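Local coordinates for protein macrophage receptor MARCO (Mus musculus, PDB 2OYA) that acts as a macrophage scavenger receptor whose C-terminal cysteine-rich domain probably recognises ligands through a basic and an acidic cluster, at residues T13-A18 against R52-Y57; A39-R44 against N76-C81; L66-C71 against S82-G87. One frame throughout, in Å; residues are numbered along the deposited sequence. Where two conformers were deposited one is given.

Contact 1: residues T13-A18 against R52-Y57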
ATOM      1  N   THR A  13      -3.541  14.478   5.250  1.00  9.02           N
ATOM      2  CA  THR A  13      -3.691  13.102   4.742  1.00  9.55           C
ATOM      3  C   THR A  13      -2.934  12.931   3.433  1.00  8.56           C
ATOM      4  O   THR A  13      -2.875  13.856   2.624  1.00  8.80           O
ATOM      5  CB  THR A  13      -5.163  12.736   4.422  1.00  9.47           C
ATOM      6  OG1 THR A  13      -5.697  13.699   3.517  1.00 13.35           O
ATOM      7  CG2 THR A  13      -6.011  12.724   5.678  1.00 11.88           C
ATOM      8  N   ASN A  14      -2.357  11.754   3.246  1.00  7.37           N
ATOM      9  CA  ASN A  14      -1.800  11.384   1.966  1.00  7.38           C
ATOM     10  C   ASN A  14      -2.664  10.236   1.425  1.00  7.21           C
ATOM     11  O   ASN A  14      -2.678   9.153   1.992  1.00  6.99           O
ATOM     12  CB  ASN A  14      -0.331  10.980   2.133  1.00  7.26           C
ATOM     13  CG  ASN A  14       0.372  10.802   0.819  1.00  7.84           C
ATOM     14  OD1 ASN A  14      -0.264  10.772  -0.229  1.00 11.64           O
ATOM     15  ND2 ASN A  14       1.701  10.706   0.857  1.00  8.69           N
ATOM     16  N   ARG A  15      -3.416  10.511   0.365  1.00  7.22           N
ATOM     17  CA  ARG A  15      -4.463   9.609  -0.099  1.00  7.25           C
ATOM     18  C   ARG A  15      -4.184   9.241  -1.540  1.00  7.08           C
ATOM     19  O   ARG A  15      -3.876  10.112  -2.352  1.00  6.99           O
ATOM     20  CB  ARG A  15      -5.823  10.321   0.035  1.00  8.18           C
ATOM     21  CG  ARG A  15      -7.020   9.589  -0.508  1.00 10.43           C
ATOM     22  CD  ARG A  15      -8.248  10.476  -0.375  1.00 13.93           C
ATOM     23  NE  ARG A  15      -9.441   9.722  -0.734  1.00 15.91           N
ATOM     24  CZ  ARG A  15     -10.237   9.155   0.160  1.00 17.53           C
ATOM     25  NH1 ARG A  15      -9.983   9.290   1.459  1.00 19.03           N
ATOM     26  NH2 ARG A  15     -11.294   8.473  -0.245  1.00 19.59           N
ATOM     27  N   GLY A  16      -4.278   7.957  -1.869  1.00  6.09           N
ATOM     28  CA  GLY A  16      -4.080   7.559  -3.259  1.00  6.54           C
ATOM     29  C   GLY A  16      -3.959   6.053  -3.391  1.00  6.79           C
ATOM     30  O   GLY A  16      -4.237   5.310  -2.439  1.00  6.45           O
ATOM     31  N   ARG A  17      -3.558   5.598  -4.580  1.00  6.81           N
ATOM     32  CA  ARG A  17      -3.395   4.158  -4.804  1.00  6.79           C
ATOM     33  C   ARG A  17      -2.085   3.678  -4.168  1.00  6.81           C
ATOM     34  O   ARG A  17      -1.039   4.332  -4.312  1.00  6.88           O
ATOM     35  CB  ARG A  17      -3.429   3.860  -6.307  1.00  7.50           C
ATOM     36  CG  ARG A  17      -3.221   2.410  -6.692  1.00  8.05           C
ATOM     37  CD  ARG A  17      -3.333   2.246  -8.221  1.00  7.08           C
ATOM     38  NE  ARG A  17      -2.370   3.089  -8.932  1.00  6.88           N
ATOM     39  CZ  ARG A  17      -2.637   4.256  -9.532  1.00  8.96           C
ATOM     40  NH1 ARG A  17      -3.871   4.762  -9.569  1.00  6.37           N
ATOM     41  NH2 ARG A  17      -1.649   4.902 -10.144  1.00  8.32           N
ATOM     42  N   ALA A  18      -2.144   2.534  -3.477  1.00  6.69           N
ATOM     43  CA  ALA A  18      -0.957   1.931  -2.858  1.00  6.41           C
ATOM     44  C   ALA A  18      -0.152   1.155  -3.906  1.00  6.78           C
ATOM     45  O   ALA A  18      -0.673   0.214  -4.534  1.00  6.47           O
ATOM     46  CB  ALA A  18      -1.364   1.003  -1.697  1.00  6.43           C
ATOM     47  N   ARG A  52      -5.916   4.047   6.528  1.00  6.68           N
ATOM     48  CA  ARG A  52      -7.255   3.513   6.271  1.00  6.44           C
ATOM     49  C   ARG A  52      -7.287   2.918   4.873  1.00  6.31           C
ATOM     50  O   ARG A  52      -6.779   3.515   3.924  1.00  6.24           O
ATOM     51  CB  ARG A  52      -8.318   4.599   6.409  1.00  7.29           C
ATOM     52  CG  ARG A  52      -8.504   5.040   7.885  1.00  9.20           C
ATOM     53  CD  ARG A  52      -9.491   6.177   7.982  1.00 13.92           C
ATOM     54  NE  ARG A  52     -10.761   5.768   7.388  1.00 15.83           N
ATOM     55  CZ  ARG A  52     -11.269   6.261   6.265  1.00 17.02           C
ATOM     56  NH1 ARG A  52     -12.420   5.797   5.813  1.00 18.14           N
ATOM     57  NH2 ARG A  52     -10.641   7.222   5.597  1.00 18.91           N
ATOM     58  N   ALA A  53      -7.864   1.729   4.758  1.00  5.85           N
ATOM     59  CA  ALA A  53      -7.967   1.048   3.481  1.00  5.78           C
ATOM     60  C   ALA A  53      -9.046   1.673   2.607  1.00  5.86           C
ATOM     61  O   ALA A  53     -10.169   1.905   3.055  1.00  6.25           O
ATOM     62  CB  ALA A  53      -8.281  -0.433   3.698  1.00  5.68           C
ATOM     63  N   LEU A  54      -8.684   1.925   1.357  1.00  6.15           N
ATOM     64  CA  LEU A  54      -9.643   2.390   0.352  1.00  5.90           C
ATOM     65  C   LEU A  54      -9.827   1.283  -0.669  1.00  6.49           C
ATOM     66  O   LEU A  54      -8.897   0.919  -1.407  1.00  6.98           O
ATOM     67  CB  LEU A  54      -9.179   3.692  -0.319  1.00  6.19           C
ATOM     68  CG  LEU A  54      -8.766   4.836   0.610  1.00  6.32           C
ATOM     69  CD1 LEU A  54      -8.199   5.997  -0.225  1.00  5.30           C
ATOM     70  CD2 LEU A  54      -9.902   5.288   1.514  1.00  3.78           C
ATOM     71  N   SER A  55     -11.046   0.754  -0.725  1.00  5.71           N
ATOM     72  CA  SER A  55     -11.330  -0.364  -1.630  1.00  5.58           C
ATOM     73  C   SER A  55     -11.505   0.160  -3.055  1.00  5.01           C
ATOM     74  O   SER A  55     -12.050   1.242  -3.263  1.00  4.94           O
ATOM     75  CB  SER A  55     -12.583  -1.099  -1.151  1.00  5.88           C
ATOM     76  OG  SER A  55     -12.950  -2.146  -2.042  1.00  6.11           O
ATOM     77  N   SER A  56     -11.003  -0.595  -4.033  1.00  4.46           N
ATOM     78  CA  SER A  56     -11.219  -0.283  -5.457  1.00  5.47           C
ATOM     79  C   SER A  56     -10.907   1.171  -5.809  1.00  5.21           C
ATOM     80  O   SER A  56     -11.673   1.861  -6.493  1.00  5.01           O
ATOM     81  CB  SER A  56     -12.628  -0.727  -5.882  1.00  5.72           C
ATOM     82  OG  SER A  56     -12.753  -2.149  -5.715  1.00  9.83           O
ATOM     83  N   TYR A  57      -9.760   1.633  -5.316  1.00  4.98           N
ATOM     84  CA  TYR A  57      -9.307   2.965  -5.655  1.00  6.02           C
ATOM     85  C   TYR A  57      -9.084   3.016  -7.164  1.00  6.34           C
ATOM     86  O   TYR A  57      -9.427   4.006  -7.838  1.00  6.63           O
ATOM     87  CB  TYR A  57      -8.003   3.284  -4.914  1.00  6.39           C
ATOM     88  CG  TYR A  57      -7.647   4.723  -5.032  1.00  7.13           C
ATOM     89  CD1 TYR A  57      -8.028   5.628  -4.046  1.00  8.37           C
ATOM     90  CD2 TYR A  57      -6.936   5.201  -6.148  1.00  8.11           C
ATOM     91  CE1 TYR A  57      -7.721   6.972  -4.154  1.00  7.47           C
ATOM     92  CE2 TYR A  57      -6.631   6.556  -6.268  1.00  8.37           C
ATOM     93  CZ  TYR A  57      -7.017   7.430  -5.269  1.00  7.63           C
ATOM     94  OH  TYR A  57      -6.703   8.770  -5.356  1.00  9.95           O
TER
HETATM   95  O   HOH W   1      -8.755  10.315  -3.683  1.00 26.11           O
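Segments 13-18 and 52-57 draw nearest at Arg17 and Tyr57, whose CA atoms stand 6.1 Å apart, and no direct hydrogen bond joins them. Residues 14-15 form a short strand, the chain turns a corner at Gly16, and 52-54 is the end of another strand that runs into a loop. The Tyr57 ring lies against the backbone at that corner. Gly16 C sits over the centre of one face and Arg17 N over the same face nearer the rim, with Arg17 N 3.6 Å from Tyr57 CE2; Arg17 CB lies on the same side, past the rim, 3.8 Å from Tyr57 CD2. Strands 14-15 and 51-54 are the outer members of a three-stranded antiparallel sheet of the SRCR domain, and strand 98-101 runs between them, so the two meet here through side chains reaching across the middle strand. Arg15 does most of that reaching: its chain is extended from CG to NE, with CG trans to the backbone N (chi1 175°), and it crosses Leu54 at about a right angle. Leu54 CD1 lies over the centre of one guanidinium face, 3.8 Å from Arg15 CZ. In the plane of that group, at its edge, a water accepts from Arg15 NE at 3.1 Å and also bonds Tyr57 OH. Farther along, the Arg17 guanidinium turns to Glu19 in a salt bridge and to the carbonyl of Gly58.

Contact 2: residues A39-R44 against N76-C81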
ATOM      1  N   ALA A  39      -3.444  -1.346   5.528  1.00  5.75           N
ATOM      2  CA  ALA A  39      -3.249   0.075   5.226  1.00  5.40           C
ATOM      3  C   ALA A  39      -2.280   0.727   6.232  1.00  6.01           C
ATOM      4  O   ALA A  39      -1.420   1.530   5.853  1.00  4.38           O
ATOM      5  CB  ALA A  39      -4.590   0.809   5.244  1.00  6.13           C
ATOM      6  N   THR A  40      -2.448   0.390   7.513  1.00  5.83           N
ATOM      7  CA  THR A  40      -1.580   0.917   8.571  1.00  5.93           C
ATOM      8  C   THR A  40      -0.142   0.439   8.364  1.00  5.63           C
ATOM      9  O   THR A  40       0.793   1.219   8.521  1.00  4.68           O
ATOM     10  CB  THR A  40      -2.128   0.560   9.972  1.00  6.72           C
ATOM     11  OG1 THR A  40      -3.392   1.219  10.145  1.00  6.73           O
ATOM     12  CG2 THR A  40      -1.189   1.007  11.101  1.00  6.66           C
ATOM     13  N   VAL A  41       0.043  -0.837   8.019  1.00  6.06           N
ATOM     14  CA  VAL A  41       1.406  -1.315   7.747  1.00  5.99           C
ATOM     15  C   VAL A  41       2.026  -0.578   6.562  1.00  6.46           C
ATOM     16  O   VAL A  41       3.164  -0.093   6.650  1.00  5.67           O
ATOM     17  CB  VAL A  41       1.487  -2.847   7.564  1.00  6.13           C
ATOM     18  CG1 VAL A  41       2.906  -3.256   7.176  1.00  6.76           C
ATOM     19  CG2 VAL A  41       1.069  -3.526   8.846  1.00  6.34           C
ATOM     20  N   PHE A  42       1.263  -0.457   5.479  1.00  7.26           N
ATOM     21  CA  PHE A  42       1.746   0.245   4.291  1.00  7.13           C
ATOM     22  C   PHE A  42       2.121   1.680   4.651  1.00  7.01           C
ATOM     23  O   PHE A  42       3.212   2.138   4.314  1.00  6.88           O
ATOM     24  CB  PHE A  42       0.666   0.222   3.193  1.00  7.34           C
ATOM     25  CG  PHE A  42       1.029   1.005   1.958  1.00  7.11           C
ATOM     26  CD1 PHE A  42       1.589   0.359   0.857  1.00  7.16           C
ATOM     27  CD2 PHE A  42       0.803   2.388   1.889  1.00  6.06           C
ATOM     28  CE1 PHE A  42       1.931   1.086  -0.299  1.00  6.39           C
ATOM     29  CE2 PHE A  42       1.150   3.121   0.751  1.00  4.88           C
ATOM     30  CZ  PHE A  42       1.719   2.455  -0.351  1.00  8.49           C
ATOM     31  N   CYS A  43       1.214   2.385   5.335  1.00  6.57           N
ATOM     32  CA  CYS A  43       1.443   3.787   5.699  1.00  6.69           C
ATOM     33  C   CYS A  43       2.627   3.978   6.671  1.00  6.82           C
ATOM     34  O   CYS A  43       3.372   4.945   6.551  1.00  7.42           O
ATOM     35  CB  CYS A  43       0.165   4.404   6.269  1.00  6.86           C
ATOM     36  SG  CYS A  43      -1.169   4.535   5.044  1.00  6.90           S
ATOM     37  N   ARG A  44       2.799   3.041   7.598  1.00  8.15           N
ATOM     38  CA  ARG A  44       3.935   3.018   8.527  1.00  9.53           C
ATOM     39  C   ARG A  44       5.263   3.002   7.778  1.00  9.21           C
ATOM     40  O   ARG A  44       6.235   3.679   8.187  1.00  8.95           O
ATOM     41  CB  ARG A  44       3.808   1.802   9.442  1.00  9.95           C
ATOM     42  CG  ARG A  44       4.979   1.517  10.381  1.00 12.72           C
ATOM     43  CD  ARG A  44       4.628   0.314  11.260  1.00 11.97           C
ATOM     44  NE  ARG A  44       3.465   0.559  12.118  1.00 17.96           N
ATOM     45  CZ  ARG A  44       2.549  -0.361  12.405  1.00 19.49           C
ATOM     46  NH1 ARG A  44       2.644  -1.583  11.880  1.00 19.05           N
ATOM     47  NH2 ARG A  44       1.528  -0.053  13.203  1.00 21.07           N
ATOM     48  N   ASN A  76       6.365  -3.976  10.488  0.80 16.80           N
ATOM     49  CA  ASN A  76       7.079  -2.770  10.055  0.80 17.22           C
ATOM     50  C   ASN A  76       7.102  -2.645   8.542  0.80 15.99           C
ATOM     51  O   ASN A  76       7.408  -1.586   8.011  0.80 15.70           O
ATOM     52  CB  ASN A  76       8.506  -2.737  10.603  0.80 17.91           C
ATOM     53  CG  ASN A  76       8.538  -2.722  12.119  0.80 21.11           C
ATOM     54  OD1 ASN A  76       9.189  -3.566  12.740  0.80 24.39           O
ATOM     55  ND2 ASN A  76       7.807  -1.778  12.725  0.80 23.29           N
ATOM     56  N   SER A  77       6.739  -3.739   7.874  1.00 15.16           N
ATOM     57  CA  SER A  77       6.806  -3.838   6.436  1.00 14.22           C
ATOM     58  C   SER A  77       5.737  -4.791   5.902  1.00 12.76           C
ATOM     59  O   SER A  77       5.412  -5.802   6.544  1.00 12.15           O
ATOM     60  CB  SER A  77       8.202  -4.369   6.075  1.00 14.09           C
ATOM     61  OG  SER A  77       8.289  -4.757   4.729  1.00 16.66           O
ATOM     62  N   LEU A  78       5.204  -4.488   4.714  1.00 12.01           N
ATOM     63  CA  LEU A  78       4.309  -5.442   4.016  1.00 11.29           C
ATOM     64  C   LEU A  78       5.017  -6.743   3.684  1.00 11.32           C
ATOM     65  O   LEU A  78       4.375  -7.787   3.490  1.00 11.08           O
ATOM     66  CB  LEU A  78       3.766  -4.854   2.711  1.00 11.62           C
ATOM     67  CG  LEU A  78       2.653  -3.809   2.784  1.00 11.19           C
ATOM     68  CD1 LEU A  78       2.225  -3.402   1.370  1.00 12.74           C
ATOM     69  CD2 LEU A  78       1.458  -4.324   3.563  1.00 10.44           C
ATOM     70  N   TRP A  79       6.342  -6.675   3.586  1.00 11.52           N
ATOM     71  CA  TRP A  79       7.130  -7.867   3.302  1.00 12.14           C
ATOM     72  C   TRP A  79       6.970  -8.881   4.454  1.00 12.98           C
ATOM     73  O   TRP A  79       7.076 -10.086   4.239  1.00 13.31           O
ATOM     74  CB  TRP A  79       8.603  -7.500   3.048  1.00 11.99           C
ATOM     75  CG  TRP A  79       8.945  -7.147   1.589  1.00 12.70           C
ATOM     76  CD1 TRP A  79       9.750  -7.868   0.743  1.00 12.93           C
ATOM     77  CD2 TRP A  79       8.538  -5.973   0.845  1.00 12.43           C
ATOM     78  NE1 TRP A  79       9.858  -7.223  -0.483  1.00 12.97           N
ATOM     79  CE2 TRP A  79       9.117  -6.070  -0.447  1.00 13.04           C
ATOM     80  CE3 TRP A  79       7.721  -4.866   1.142  1.00 10.50           C
ATOM     81  CZ2 TRP A  79       8.920  -5.096  -1.447  1.00 11.90           C
ATOM     82  CZ3 TRP A  79       7.518  -3.896   0.142  1.00 11.52           C
ATOM     83  CH2 TRP A  79       8.128  -4.023  -1.137  1.00 11.75           C
ATOM     84  N   ASP A  80       6.683  -8.385   5.661  1.00 13.21           N
ATOM     85  CA  ASP A  80       6.459  -9.255   6.833  1.00 13.37           C
ATOM     86  C   ASP A  80       5.028  -9.779   6.951  1.00 13.27           C
ATOM     87  O   ASP A  80       4.746 -10.641   7.792  1.00 13.22           O
ATOM     88  CB  ASP A  80       6.830  -8.533   8.125  1.00 14.16           C
ATOM     89  CG  ASP A  80       8.310  -8.311   8.256  1.00 16.19           C
ATOM     90  OD1 ASP A  80       9.091  -9.271   8.073  1.00 19.70           O
ATOM     91  OD2 ASP A  80       8.695  -7.168   8.529  1.00 21.06           O
ATOM     92  N   CYS A  81       4.127  -9.277   6.106  1.00 11.85           N
ATOM     93  CA  CYS A  81       2.736  -9.726   6.151  1.00 11.84           C
ATOM     94  C   CYS A  81       2.479 -10.987   5.379  1.00 11.81           C
ATOM     95  O   CYS A  81       3.074 -11.221   4.331  1.00 12.51           O
ATOM     96  CB  CYS A  81       1.806  -8.657   5.607  1.00 11.50           C
ATOM     97  SG  CYS A  81       1.884  -7.167   6.539  1.00 11.64           S
TER
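A single methyl group, Val41 CG1, carries much of this contact, pressing on peptide backbone as well as on side chains. It approaches to 3.5 Å from Ser77 C and 3.6 Å from Leu78 N, and the same carbon touches Leu78 CD2 at 4.0 Å and Cys81 SG at 4.1 Å. Val41 points from helix 36-45 toward the loop, and a chi1 of 175° sets CG1 opposite the backbone N, aimed at the start of the 3-10 turn 78-80. Leu78 divides its two methyls between neighbouring helix residues. While CD2 meets Val41, CD1 comes to the edge of the Phe42 ring, in its plane, 3.8 Å from Phe42 CD1. No hydrogen bond crosses between the segments; within the loop, Ser77 OG accepts from Trp79 N at 3.0 Å, an ST turn, and Ser77 O accepts from Asp80 N. At the more exposed end of the contact the Arg44 chain, bent at chi3, passes Asn76, with Arg44 CD 4.1 Å from Asn76 ND2 and the guanidinium and amide planes 77° apart. The charged end is held by carbonyls just ahead of the loop segment, Arg44 NH1 donating to Gly73 O and Glu75 O. Cys81, which belongs to the apolar patch, is disulfide-bonded to Cys71; elsewhere on the helix Cys43 is joined to Cys101 of strand 98-101. A helix packed against a loop that carries a disulfide is part of the small, cystine-rich SRCR fold.

Contact 3: residues L66-C71 against S82-G87. With SO4 (sulfate ion), chain C.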
ATOM      1  N   LEU A  66       0.623  -7.699  -5.396  1.00  7.06           N
ATOM      2  CA  LEU A  66       0.092  -8.281  -4.152  1.00  6.39           C
ATOM      3  C   LEU A  66      -1.416  -8.510  -4.196  1.00  6.78           C
ATOM      4  O   LEU A  66      -2.150  -7.757  -4.838  1.00  7.04           O
ATOM      5  CB  LEU A  66       0.433  -7.392  -2.956  1.00  6.42           C
ATOM      6  CG  LEU A  66       1.912  -7.250  -2.586  1.00  7.66           C
ATOM      7  CD1 LEU A  66       2.056  -6.238  -1.451  1.00  8.30           C
ATOM      8  CD2 LEU A  66       2.519  -8.616  -2.218  1.00  9.79           C
ATOM      9  N   ASP A  67      -1.856  -9.568  -3.521  1.00  6.66           N
ATOM     10  CA  ASP A  67      -3.272  -9.916  -3.415  1.00  7.49           C
ATOM     11  C   ASP A  67      -3.445 -10.672  -2.093  1.00  6.94           C
ATOM     12  O   ASP A  67      -2.489 -11.286  -1.583  1.00  7.04           O
ATOM     13  CB  ASP A  67      -3.692 -10.791  -4.611  1.00  7.82           C
ATOM     14  CG  ASP A  67      -5.194 -10.999  -4.709  1.00  9.23           C
ATOM     15  OD1 ASP A  67      -5.947 -10.274  -4.044  1.00  9.91           O
ATOM     16  OD2 ASP A  67      -5.625 -11.870  -5.512  1.00 11.48           O
ATOM     17  N   ASN A  68      -4.646 -10.588  -1.529  1.00  8.10           N
ATOM     18  CA  ASN A  68      -4.973 -11.225  -0.250  1.00  9.56           C
ATOM     19  C   ASN A  68      -3.966 -10.908   0.846  1.00  9.26           C
ATOM     20  O   ASN A  68      -3.541 -11.795   1.590  1.00  9.12           O
ATOM     21  CB  ASN A  68      -5.153 -12.740  -0.434  1.00 10.05           C
ATOM     22  CG  ASN A  68      -6.155 -13.060  -1.515  1.00 13.16           C
ATOM     23  OD1 ASN A  68      -5.801 -13.598  -2.567  1.00 17.81           O
ATOM     24  ND2 ASN A  68      -7.402 -12.662  -1.298  1.00 14.38           N
ATOM     25  N   VAL A  69      -3.594  -9.624   0.939  1.00  9.14           N
ATOM     26  CA  VAL A  69      -2.722  -9.184   2.023  1.00  8.63           C
ATOM     27  C   VAL A  69      -3.473  -9.311   3.354  1.00  9.54           C
ATOM     28  O   VAL A  69      -4.601  -8.819   3.488  1.00  8.91           O
ATOM     29  CB  VAL A  69      -2.230  -7.739   1.807  1.00  8.13           C
ATOM     30  CG1 VAL A  69      -1.252  -7.320   2.915  1.00  8.42           C
ATOM     31  CG2 VAL A  69      -1.567  -7.598   0.419  1.00  7.97           C
ATOM     32  N   ASN A  70      -2.840  -9.978   4.318  0.50  9.51           N
ATOM     33  CA  ASN A  70      -3.436 -10.199   5.632  0.50 10.53           C
ATOM     34  C   ASN A  70      -2.464  -9.883   6.765  0.50 10.68           C
ATOM     35  O   ASN A  70      -2.021 -10.775   7.483  0.50 10.23           O
ATOM     36  CB  ASN A  70      -3.955 -11.633   5.737  0.50 11.10           C
ATOM     37  CG  ASN A  70      -5.317 -11.800   5.107  0.50 11.61           C
ATOM     38  OD1 ASN A  70      -6.337 -11.453   5.708  0.50 14.90           O
ATOM     39  ND2 ASN A  70      -5.349 -12.341   3.894  0.50 13.41           N
ATOM     40  N   CYS A  71      -2.139  -8.601   6.911  1.00 10.61           N
ATOM     41  CA  CYS A  71      -1.240  -8.139   7.976  1.00 11.14           C
ATOM     42  C   CYS A  71      -1.954  -8.230   9.315  1.00 12.48           C
ATOM     43  O   CYS A  71      -3.178  -8.066   9.383  1.00 12.08           O
ATOM     44  CB  CYS A  71      -0.840  -6.676   7.767  1.00 10.95           C
ATOM     45  SG  CYS A  71       0.048  -6.338   6.214  1.00  9.11           S
ATOM     46  N   SER A  82       1.555 -11.783   5.891  1.00 12.48           N
ATOM     47  CA  SER A  82       1.005 -12.882   5.132  1.00 13.62           C
ATOM     48  C   SER A  82       0.250 -12.300   3.929  1.00 13.45           C
ATOM     49  O   SER A  82      -0.434 -11.275   4.062  1.00 13.48           O
ATOM     50  CB  SER A  82       0.038 -13.663   6.001  1.00 14.34           C
ATOM     51  OG  SER A  82      -0.539 -14.698   5.243  1.00 17.48           O
ATOM     52  N   LYS A  83       0.379 -12.963   2.780  1.00 13.09           N
ATOM     53  CA  LYS A  83      -0.233 -12.526   1.516  1.00 12.67           C
ATOM     54  C   LYS A  83      -0.064 -13.632   0.466  1.00 13.40           C
ATOM     55  O   LYS A  83       0.677 -14.598   0.697  1.00 13.31           O
ATOM     56  CB  LYS A  83       0.409 -11.199   1.050  1.00 12.38           C
ATOM     57  CG  LYS A  83       1.912 -11.275   0.792  1.00 12.93           C
ATOM     58  CD  LYS A  83       2.659 -10.006   1.208  1.00 11.49           C
ATOM     59  CE  LYS A  83       4.151 -10.174   0.953  1.00 13.43           C
ATOM     60  NZ  LYS A  83       4.738 -11.294   1.753  1.00 12.06           N
ATOM     61  N   ASN A  84      -0.746 -13.515  -0.675  1.00 12.45           N
ATOM     62  CA  ASN A  84      -0.500 -14.420  -1.798  1.00 13.37           C
ATOM     63  C   ASN A  84       0.977 -14.351  -2.191  1.00 12.78           C
ATOM     64  O   ASN A  84       1.668 -13.385  -1.846  1.00 12.83           O
ATOM     65  CB  ASN A  84      -1.352 -14.039  -3.018  1.00 12.94           C
ATOM     66  CG  ASN A  84      -2.763 -14.625  -2.995  1.00 15.38           C
ATOM     67  OD1 ASN A  84      -3.468 -14.588  -4.016  1.00 17.83           O
ATOM     68  ND2 ASN A  84      -3.184 -15.160  -1.857  1.00 15.60           N
ATOM     69  N   SER A  85       1.456 -15.366  -2.913  1.00 13.42           N
ATOM     70  CA  SER A  85       2.740 -15.292  -3.612  1.00 14.25           C
ATOM     71  C   SER A  85       2.785 -13.957  -4.372  1.00 13.71           C
ATOM     72  O   SER A  85       1.765 -13.520  -4.890  1.00 12.98           O
ATOM     73  CB  SER A  85       2.865 -16.442  -4.618  1.00 14.57           C
ATOM     74  OG  SER A  85       2.907 -17.696  -3.987  1.00 19.25           O
ATOM     75  N   TRP A  86       3.954 -13.311  -4.423  1.00 13.05           N
ATOM     76  CA  TRP A  86       4.107 -12.083  -5.195  1.00 12.85           C
ATOM     77  C   TRP A  86       3.733 -12.350  -6.648  1.00 13.21           C
ATOM     78  O   TRP A  86       4.199 -13.337  -7.246  1.00 12.95           O
ATOM     79  CB  TRP A  86       5.536 -11.577  -5.133  1.00 12.59           C
ATOM     80  CG  TRP A  86       5.960 -11.008  -3.807  1.00 11.83           C
ATOM     81  CD1 TRP A  86       6.523 -11.687  -2.753  1.00 12.81           C
ATOM     82  CD2 TRP A  86       5.887  -9.642  -3.410  1.00 11.83           C
ATOM     83  NE1 TRP A  86       6.784 -10.823  -1.712  1.00 11.60           N
ATOM     84  CE2 TRP A  86       6.411  -9.557  -2.092  1.00 11.31           C
ATOM     85  CE3 TRP A  86       5.419  -8.469  -4.033  1.00 11.13           C
ATOM     86  CZ2 TRP A  86       6.500  -8.350  -1.399  1.00 10.51           C
ATOM     87  CZ3 TRP A  86       5.519  -7.252  -3.331  1.00 12.31           C
ATOM     88  CH2 TRP A  86       6.054  -7.214  -2.033  1.00 11.82           C
ATOM     89  N   GLY A  87       2.865 -11.496  -7.187  1.00 13.03           N
ATOM     90  CA  GLY A  87       2.409 -11.581  -8.562  1.00 14.17           C
ATOM     91  C   GLY A  87       1.296 -12.584  -8.830  1.00 14.71           C
ATOM     92  O   GLY A  87       0.818 -12.675  -9.965  1.00 15.31           O
TER
HETATM   93  S   SO4 C 201       6.735 -15.661  -2.647  1.00 16.51           S
HETATM   94  O1  SO4 C 201       6.195 -14.941  -3.820  1.00 16.15           O
HETATM   95  O2  SO4 C 201       5.818 -15.576  -1.508  1.00 17.24           O
HETATM   96  O3  SO4 C 201       6.935 -17.059  -3.019  1.00 16.34           O
HETATM   97  O4  SO4 C 201       8.032 -15.101  -2.286  1.00 18.41           O
HETATM   98  O   HOH W   2       0.551 -11.425  -3.400  1.00 12.43           O
HETATM   99  O   HOH W   3       0.757 -11.301   8.505  1.00 19.47           O
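In this part of the SRCR fold, the end of strand 64-66 and the loop after it run antiparallel to a later part of that loop. Two backbone bonds link them: Asn84 N donates to Asp67 O at 3.0 Å, and Asn70 N to Ser82 O at 2.7 Å. Between these, Lys83 CA makes a CA-H...O contact of 3.4 Å with Asn68 O. Waters bridge the two segments as well, one from Asp67 N to Ser85 O and another from Ser82 N to Asn70 O. The Lys83 chain, bent at chi2 and chi4, passes its methylenes over one methyl of Leu66, with Lys83 CD 3.7 Å from Leu66 CD2, before NZ returns to Cys81 O. Asn68 ND2 is hydrogen-bonded to Asp33 OD2, on a neighbouring loop. The Leu66 side chain runs alongside that of Trp86 in the same direction, and Leu66 CD2 sits over the indole in a CH-pi contact, 3.5 Å from the centroid of the six-membered ring and 15° off its normal. At the indole edge lies a sulfate, probably from the crystallisation liquor, whose O1 accepts from the backbone N of Trp86 at 2.8 Å.

In the fold
From the N terminus, the chain passes through strand 14-15, the corner at Gly16, strands 17-22 and 25-29 and helix 36-45 before strand 51-54 and the loop after it close contact 1. Contact 2 opens on that helix, inside the loop closed by contact 1, and closes at 76-81, after strand 64-66, so the two cross; Ala39 packs on strand 51-54 and Phe42 on Ala18. Contact 3 follows contact 1 in series but crosses contact 2, closing a short loop of ten residues between Cys71 and Ser82; the Cys71-Cys81 disulfide joins contacts 2 and 3 directly. Contacts 1 and 3 do not touch. Helix 36-45 thus lies between the three-stranded antiparallel sheet and the long loop between strands 64-66 and 98-101.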